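Local structure of molybdopterin-guanine dinucleotide biosynthesis protein B (Bacillus subtilis subsp. spizizenii, 4OYH) at residues A[25-28]-A[29-33]; A[32-36]-A[37-41]; A[95-98]-A[99-103]. The protein probably binds GTP, with weak intrinsic GTPase activity, and may act as an adapter in making and using the molybdopterin guanine dinucleotide cofactor. The protein carries 2 engineered substitutions. One frame throughout, in Å; residues are numbered along the deposited sequence.

Contact 1 (A[25-28]-A[29-33])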
loop_
_atom_site.group_PDB
_atom_site.type_symbol
_atom_site.label_atom_id
_atom_site.label_comp_id
_atom_site.label_asym_id
_atom_site.label_seq_id
_atom_site.Cartn_x
_atom_site.Cartn_y
_atom_site.Cartn_z
ATOM N N THR A 25 10.200 11.020 -16.222
ATOM C CA THR A 25 11.267 12.002 -16.002
ATOM C C THR A 25 10.696 13.326 -15.558
ATOM O O THR A 25 11.170 13.918 -14.627
ATOM C CB THR A 25 12.120 12.216 -17.261
ATOM O OG1 THR A 25 13.223 11.313 -17.217
ATOM C CG2 THR A 25 12.685 13.607 -17.325
ATOM N N PHE A 26 9.695 13.810 -16.259
ATOM C CA PHE A 26 9.016 15.002 -15.825
ATOM C C PHE A 26 8.544 14.910 -14.359
ATOM O O PHE A 26 8.860 15.776 -13.549
ATOM C CB PHE A 26 7.845 15.265 -16.760
ATOM C CG PHE A 26 7.214 16.556 -16.550
ATOM C CD1 PHE A 26 7.968 17.695 -16.502
ATOM C CD2 PHE A 26 5.831 16.644 -16.382
ATOM C CE1 PHE A 26 7.356 18.923 -16.278
ATOM C CE2 PHE A 26 5.224 17.846 -16.184
ATOM C CZ PHE A 26 5.973 18.990 -16.128
ATOM N N ILE A 27 7.830 13.837 -14.025
ATOM C CA ILE A 27 7.376 13.572 -12.660
ATOM C C ILE A 27 8.536 13.542 -11.673
ATOM O O ILE A 27 8.473 14.125 -10.592
ATOM C CB ILE A 27 6.557 12.247 -12.613
ATOM C CG1 ILE A 27 5.093 12.531 -13.029
ATOM C CG2 ILE A 27 6.531 11.624 -11.215
ATOM C CD1 ILE A 27 4.494 11.486 -13.959
ATOM N N GLU A 28 9.601 12.867 -12.063
ATOM C CA GLU A 28 10.806 12.777 -11.254
ATOM C C GLU A 28 11.349 14.129 -10.889
ATOM O O GLU A 28 11.634 14.398 -9.726
ATOM C CB GLU A 28 11.879 12.034 -12.016
ATOM C CG GLU A 28 12.142 10.668 -11.571
ATOM C CD GLU A 28 13.597 10.351 -11.789
ATOM O OE1 GLU A 28 14.040 10.477 -12.956
ATOM O OE2 GLU A 28 14.292 9.997 -10.797
ATOM N N ARG A 29 11.553 14.954 -11.912
ATOM C CA ARG A 29 11.933 16.343 -11.722
ATOM C C ARG A 29 11.005 17.078 -10.761
ATOM O O ARG A 29 11.460 17.768 -9.856
ATOM C CB ARG A 29 11.967 17.069 -13.049
ATOM C CG ARG A 29 13.320 17.621 -13.411
ATOM C CD ARG A 29 14.279 16.513 -13.840
ATOM N NE ARG A 29 14.993 16.834 -15.081
ATOM C CZ ARG A 29 14.411 17.097 -16.254
ATOM N NH1 ARG A 29 13.086 17.094 -16.385
ATOM N NH2 ARG A 29 15.165 17.366 -17.309
ATOM N N ILE A 30 9.706 16.900 -10.913
ATOM C CA ILE A 30 8.757 17.530 -9.995
ATOM C C ILE A 30 8.857 17.030 -8.565
ATOM O O ILE A 30 8.749 17.809 -7.616
ATOM C CB ILE A 30 7.334 17.297 -10.432
ATOM C CG1 ILE A 30 7.098 17.893 -11.828
ATOM C CG2 ILE A 30 6.359 17.847 -9.374
ATOM C CD1 ILE A 30 5.860 17.312 -12.512
ATOM N N LEU A 31 8.985 15.721 -8.392
ATOM C CA LEU A 31 9.048 15.193 -7.039
ATOM C C LEU A 31 10.342 15.594 -6.310
ATOM O O LEU A 31 10.298 15.939 -5.121
ATOM C CB LEU A 31 8.898 13.686 -7.046
ATOM C CG LEU A 31 7.535 13.188 -7.505
ATOM C CD1 LEU A 31 7.532 11.664 -7.642
ATOM C CD2 LEU A 31 6.440 13.655 -6.542
ATOM N N GLU A 32 11.467 15.579 -7.021
ATOM C CA GLU A 32 12.758 15.991 -6.460
ATOM C C GLU A 32 12.608 17.413 -5.933
ATOM O O GLU A 32 12.878 17.691 -4.767
ATOM C CB GLU A 32 13.885 15.902 -7.512
ATOM C CG GLU A 32 14.307 14.444 -7.893
ATOM C CD GLU A 32 14.833 14.261 -9.339
ATOM O OE1 GLU A 32 15.267 13.139 -9.692
ATOM O OE2 GLU A 32 14.810 15.225 -10.129
ATOM N N LYS A 33 12.110 18.305 -6.776
ATOM C CA LYS A 33 11.972 19.681 -6.353
ATOM C C LYS A 33 10.934 19.864 -5.241
ATOM O O LYS A 33 11.048 20.805 -4.479
ATOM C CB LYS A 33 11.637 20.582 -7.539
ATOM C CG LYS A 33 12.103 22.015 -7.322
ATOM C CD LYS A 33 12.336 22.768 -8.626
ATOM C CE LYS A 33 12.914 24.164 -8.372
ATOM N NZ LYS A 33 12.775 25.100 -9.542
#

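Contact 2 (A[32-36]-A[37-41])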
loop_
_atom_site.group_PDB
_atom_site.type_symbol
_atom_site.label_atom_id
_atom_site.label_comp_id
_atom_site.label_asym_id
_atom_site.label_seq_id
_atom_site.Cartn_x
_atom_site.Cartn_y
_atom_site.Cartn_z
ATOM N N GLU A 32 11.467 15.579 -7.021
ATOM C CA GLU A 32 12.758 15.991 -6.460
ATOM C C GLU A 32 12.608 17.413 -5.933
ATOM O O GLU A 32 12.878 17.691 -4.767
ATOM C CB GLU A 32 13.885 15.902 -7.512
ATOM C CG GLU A 32 14.307 14.444 -7.893
ATOM C CD GLU A 32 14.833 14.261 -9.339
ATOM O OE1 GLU A 32 15.267 13.139 -9.692
ATOM O OE2 GLU A 32 14.810 15.225 -10.129
ATOM N N LYS A 33 12.110 18.305 -6.776
ATOM C CA LYS A 33 11.972 19.681 -6.353
ATOM C C LYS A 33 10.934 19.864 -5.241
ATOM O O LYS A 33 11.048 20.805 -4.479
ATOM C CB LYS A 33 11.637 20.582 -7.539
ATOM C CG LYS A 33 12.103 22.015 -7.322
ATOM C CD LYS A 33 12.336 22.768 -8.626
ATOM C CE LYS A 33 12.914 24.164 -8.372
ATOM N NZ LYS A 33 12.775 25.100 -9.542
ATOM N N ALA A 34 9.953 18.979 -5.117
ATOM C CA ALA A 34 9.002 19.068 -4.003
ATOM C C ALA A 34 9.603 18.635 -2.638
ATOM O O ALA A 34 9.192 19.146 -1.588
ATOM C CB ALA A 34 7.759 18.233 -4.299
ATOM N N SER A 35 10.534 17.685 -2.662
ATOM C CA SER A 35 11.292 17.274 -1.473
ATOM C C SER A 35 11.947 18.494 -0.828
ATOM O O SER A 35 11.486 18.960 0.217
ATOM C CB SER A 35 12.354 16.235 -1.837
ATOM O OG SER A 35 11.761 15.047 -2.337
ATOM N N GLU A 36 12.989 19.037 -1.463
ATOM C CA GLU A 36 13.367 20.437 -1.214
ATOM C C GLU A 36 12.048 21.210 -1.258
ATOM O O GLU A 36 11.161 20.821 -1.985
ATOM C CB GLU A 36 14.351 20.963 -2.254
ATOM C CG GLU A 36 15.408 19.962 -2.689
ATOM C CD GLU A 36 16.250 19.439 -1.519
ATOM O OE1 GLU A 36 16.297 20.108 -0.461
ATOM O OE2 GLU A 36 16.870 18.357 -1.656
ATOM N N GLN A 37 11.900 22.268 -0.477
ATOM C CA GLN A 37 10.593 22.926 -0.280
ATOM C C GLN A 37 9.696 22.183 0.704
ATOM O O GLN A 37 8.670 22.705 1.100
ATOM C CB GLN A 37 9.809 23.106 -1.587
ATOM C CG GLN A 37 10.641 23.609 -2.752
ATOM C CD GLN A 37 9.836 24.346 -3.793
ATOM O OE1 GLN A 37 8.752 24.855 -3.518
ATOM N NE2 GLN A 37 10.380 24.428 -4.999
ATOM N N GLY A 38 10.069 20.977 1.112
ATOM C CA GLY A 38 9.341 20.299 2.172
ATOM C C GLY A 38 7.878 20.049 1.873
ATOM O O GLY A 38 7.104 19.656 2.749
ATOM N N LEU A 39 7.502 20.270 0.621
ATOM C CA LEU A 39 6.150 20.037 0.173
ATOM C C LEU A 39 5.829 18.557 0.373
ATOM O O LEU A 39 6.688 17.702 0.173
ATOM C CB LEU A 39 6.010 20.473 -1.281
ATOM C CG LEU A 39 4.659 20.218 -1.940
ATOM C CD1 LEU A 39 3.542 21.046 -1.306
ATOM C CD2 LEU A 39 4.775 20.488 -3.428
ATOM N N ASN A 40 4.609 18.261 0.807
ATOM C CA ASN A 40 4.240 16.893 1.198
ATOM C C ASN A 40 3.222 16.303 0.195
ATOM O O ASN A 40 1.990 16.441 0.302
ATOM C CB ASN A 40 3.725 16.907 2.642
ATOM C CG ASN A 40 3.016 15.646 3.039
ATOM O OD1 ASN A 40 3.261 14.561 2.503
ATOM N ND2 ASN A 40 2.114 15.782 4.000
ATOM N N LEU A 41 3.779 15.634 -0.795
ATOM C CA LEU A 41 3.085 15.387 -2.026
ATOM C C LEU A 41 3.142 13.900 -2.356
ATOM O O LEU A 41 4.190 13.287 -2.265
ATOM C CB LEU A 41 3.705 16.253 -3.119
ATOM C CG LEU A 41 3.496 15.909 -4.604
ATOM C CD1 LEU A 41 2.131 16.295 -5.151
ATOM C CD2 LEU A 41 4.555 16.611 -5.339
#

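Contact 3 (A[95-98]-A[99-103])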
loop_
_atom_site.group_PDB
_atom_site.type_symbol
_atom_site.label_atom_id
_atom_site.label_comp_id
_atom_site.label_asym_id
_atom_site.label_seq_id
_atom_site.Cartn_x
_atom_site.Cartn_y
_atom_site.Cartn_z
ATOM N N ILE A 95 -8.094 8.881 -4.062
ATOM C CA ILE A 95 -7.770 10.196 -3.548
ATOM C C ILE A 95 -8.125 10.278 -2.056
ATOM O O ILE A 95 -7.356 10.823 -1.277
ATOM C CB ILE A 95 -8.451 11.304 -4.380
ATOM C CG1 ILE A 95 -7.766 11.375 -5.751
ATOM C CG2 ILE A 95 -8.293 12.665 -3.727
ATOM C CD1 ILE A 95 -8.396 12.329 -6.715
ATOM N N GLU A 96 -9.239 9.697 -1.650
ATOM C CA GLU A 96 -9.571 9.619 -0.223
ATOM C C GLU A 96 -8.477 8.899 0.586
ATOM O O GLU A 96 -8.091 9.321 1.689
ATOM C CB GLU A 96 -10.902 8.905 -0.018
ATOM C CG GLU A 96 -12.098 9.673 -0.570
ATOM C CD GLU A 96 -13.355 8.805 -0.752
ATOM O OE1 GLU A 96 -13.253 7.562 -0.726
ATOM O OE2 GLU A 96 -14.453 9.373 -0.926
ATOM N N LEU A 97 -7.981 7.815 0.022
ATOM C CA LEU A 97 -6.881 7.104 0.623
ATOM C C LEU A 97 -5.733 8.075 0.848
ATOM O O LEU A 97 -5.175 8.079 1.918
ATOM C CB LEU A 97 -6.433 5.933 -0.242
ATOM C CG LEU A 97 -5.911 4.613 0.366
ATOM C CD1 LEU A 97 -4.871 3.970 -0.575
ATOM C CD2 LEU A 97 -5.345 4.726 1.761
ATOM N N TYR A 98 -5.389 8.896 -0.140
ATOM C CA TYR A 98 -4.260 9.816 0.025
ATOM C C TYR A 98 -4.537 10.864 1.099
ATOM O O TYR A 98 -3.615 11.299 1.786
ATOM C CB TYR A 98 -3.903 10.521 -1.287
ATOM C CG TYR A 98 -3.027 9.680 -2.153
ATOM C CD1 TYR A 98 -3.578 8.711 -2.956
ATOM C CD2 TYR A 98 -1.648 9.805 -2.133
ATOM C CE1 TYR A 98 -2.795 7.890 -3.753
ATOM C CE2 TYR A 98 -0.845 8.993 -2.942
ATOM C CZ TYR A 98 -1.434 8.019 -3.741
ATOM O OH TYR A 98 -0.694 7.177 -4.558
ATOM N N GLN A 99 -5.800 11.257 1.230
ATOM C CA GLN A 99 -6.201 12.212 2.232
ATOM C C GLN A 99 -6.051 11.576 3.603
ATOM O O GLN A 99 -5.472 12.177 4.486
ATOM C CB GLN A 99 -7.623 12.692 1.984
ATOM C CG GLN A 99 -7.658 14.068 1.350
ATOM C CD GLN A 99 -8.833 14.298 0.405
ATOM O OE1 GLN A 99 -9.643 13.416 0.144
ATOM N NE2 GLN A 99 -8.901 15.499 -0.129
ATOM N N PHE A 100 -6.491 10.330 3.743
ATOM C CA PHE A 100 -6.299 9.570 4.976
ATOM C C PHE A 100 -4.818 9.385 5.424
ATOM O O PHE A 100 -4.500 9.480 6.608
ATOM C CB PHE A 100 -6.985 8.225 4.801
ATOM C CG PHE A 100 -6.895 7.337 5.977
ATOM C CD1 PHE A 100 -5.816 6.485 6.128
ATOM C CD2 PHE A 100 -7.903 7.314 6.922
ATOM C CE1 PHE A 100 -5.738 5.634 7.208
ATOM C CE2 PHE A 100 -7.816 6.469 8.018
ATOM C CZ PHE A 100 -6.736 5.623 8.141
ATOM N N LEU A 101 -3.906 9.142 4.495
ATOM C CA LEU A 101 -2.484 9.035 4.847
ATOM C C LEU A 101 -1.880 10.430 4.971
ATOM O O LEU A 101 -0.696 10.577 5.083
ATOM C CB LEU A 101 -1.735 8.228 3.795
ATOM C CG LEU A 101 -1.600 6.704 3.819
ATOM C CD1 LEU A 101 -2.280 6.030 4.953
ATOM C CD2 LEU A 101 -2.090 6.165 2.510
ATOM N N GLU A 102 -2.725 11.456 4.879
ATOM C CA GLU A 102 -2.359 12.817 5.253
ATOM C C GLU A 102 -1.273 13.434 4.388
ATOM O O GLU A 102 -0.336 14.030 4.912
ATOM C CB GLU A 102 -1.926 12.856 6.719
ATOM C CG GLU A 102 -2.989 12.332 7.689
ATOM C CD GLU A 102 -2.592 12.541 9.155
ATOM O OE1 GLU A 102 -1.478 13.085 9.390
ATOM O OE2 GLU A 102 -3.383 12.158 10.062
ATOM N N THR A 103 -1.423 13.331 3.069
ATOM C CA THR A 103 -0.556 14.053 2.145
ATOM C C THR A 103 -1.147 15.446 1.944
ATOM O O THR A 103 -2.328 15.623 2.157
ATOM C CB THR A 103 -0.424 13.312 0.770
ATOM O OG1 THR A 103 -1.719 13.127 0.199
ATOM C CG2 THR A 103 0.235 11.933 0.930
#

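Contact 1 (A[25-28]-A[29-33])
Ile30 follows Phe26 by one helical turn and ends over a face of its ring, a compact example of how side chains four residues apart pack along a helix. At the root of the side chain, CB of Ile30 lies 3.4 Å from the carbonyl O of Ile27. The next atom, CG1, stands beside the backbone N and opposite the carbonyl carbon (chi1 -61°), a setting that carries it back along the helix to within 3.2 Å of O of Phe26. From there CD1 reaches the aromatic ring, 3.9 Å from the centroid of the Phe26 ring and 17° off the ring normal, a CH-pi contact displaced slightly toward the rim.

The same spacing recurs at Ile27 and Leu31. These two lie side by side and point the same way, with CG2 of Ile27 3.7 Å from CD1 of Leu31. Beneath the side chains the helical backbone bonds run from N of Arg29, Ile30, Leu31 and Glu32 to O of Thr25, Phe26, Ile27 and Glu28 in turn.

Elsewhere round the helix the contacts involve charged groups. Arg29 runs alongside Thr25, whose methyl CG2 sits over a face of the guanidinium, 3.6 Å from NH1 of Arg29. OE2 of Glu28 lies 3.5 Å from OE1 of Glu32, the carboxylate planes turned 59° apart.

Helix 23-35 begins within what is probably the P-loop, with Lys23 and Thr24 in its first turn. Its apolar side meets Leu107 of strand 105-109 and Val164 of helix 161-171, while Glu28 packs on Tyr65 of the second subunit. The chemistry therefore divides round the helix: aliphatic and aromatic groups bind it to the core, whereas the two like-charged carboxylates are likely to repel and might raise each other's pKa.

Contact 2 (A[32-36]-A[37-41])
Gly38 and Ser35 make the shorter of two backbone bonds that carry the chain out of its helix: N of Gly38 lies 2.6 Å from O of Ser35. The donor does not approach in the plane of that carbonyl but stands 37° out of it. A second bond, from N of Leu39 to O of Ala34 at 3.0 Å, is weak, bent to 121° at the hydrogen. The adjacent carbonyls of Ala34 and Ser35 thus each face an amide of the returning chain, the former only weakly bonded.

The first of these bonds closes a type II beta turn from Ser35 to Gly38, in which Gln37 and Gly38 both have positive phi. Here it links helix 23-35 to strand 41-46, which runs parallel to strand 12-16 before the helix, making the helix the connection of a beta-alpha-beta crossover, as expected of a P-loop NTPase fold.

Outward from the turn, Gln37 lies back across Lys33, the two side chains crossing at a slant. Its CG comes 3.3 Å from O of Lys33, and its amide NE2 is 3.8 Å from CG of Lys33, an approach to the aliphatic part of the lysine. The ammonium end of Lys33 is engaged further off, in a salt bridge with Asp165.

On the inner side, the methyl of Ala34 receives two leucines. CD2 of Leu39 comes within 3.8 Å of CB of Ala34, while CD2 of Leu41 reaches the same CB at 3.7 Å. With CG anti to the backbone N (chi1 176°), the Leu39 side chain extends toward helix 161-171, where Leu168 packs against both it and Ala34. Leu41 also touches Leu171 and Cys105, and Ser35 packs on Gly69 of the second subunit.

Contact 3 (A[95-98]-A[99-103])
Tyr98 and Thr103 cross at a slant, the threonine hydroxyl lying at the edge of the tyrosine ring, near its plane, rather than over a face. OG1 of Thr103 is 3.7 Å from CB of Tyr98, but its polar target is the backbone, where it donates to O of Tyr98 at 3.1 Å. The hydroxyl comes from well above the carbonyl plane, 61° out of it. N of Thr103 donates to the same O of Tyr98 at 3.3 Å, nearly in line with the carbonyl bond, and the oxygen is thus gripped by two donors from one residue. A chi1 of 57° makes this possible, holding OG1 between the backbone N and the carbonyl carbon. A valine in place of Thr103 would keep the backbone amide, but the Tyr98 carbonyl would probably lose the hydroxyl that now grips it from above its plane.

Leu97 and Leu101 are set differently, side by side and pointing the same way, with CD2 of Leu97 3.6 Å from CD2 of Leu101. Ile95 and Gln99 cross more loosely, CG2 of Ile95 being 4.2 Å from OE1 of Gln99. Phe100 keeps its CB 3.4 Å from O of Leu97, while its ring meets Phe100 of the second subunit. Arg87 of that subunit donates to O of Leu101, and within the chain the Tyr98 hydroxyl bonds to O of Cys43.

Glu102 and Thr103 probably belong to the GTP site, as in a close relative. Glu102 has positive phi, and its N bonds to O of Gln99 at 2.9 Å; with the bond from Thr103 N to Tyr98 O, this is the Schellman motif, which ends helix 91-100 and turns the chain toward strand 105-109.

How the contacts relate
All three contacts are local and partly buried, yet they sample different stages of a helix. Contact 1, inside helix 23-35, is nearest the core: its centre is about 10 Å from the centre of the chain, and one of its residues is exposed. The centres of contacts 2 and 3, at the ends of helices 23-35 and 91-100, lie about 15 Å from that point, with three exposed residues each. Contacts 1 and 2 share Glu32 and Lys33, and Leu31 packs on Leu41. Regular helical bonding and buried apolar pairs mark contact 1, whereas the helix ends rely on backbone turns with positive phi. Contacts 2 and 3 meet where Asn40 ND2 probably bonds to Glu102 O. Each touches the second subunit.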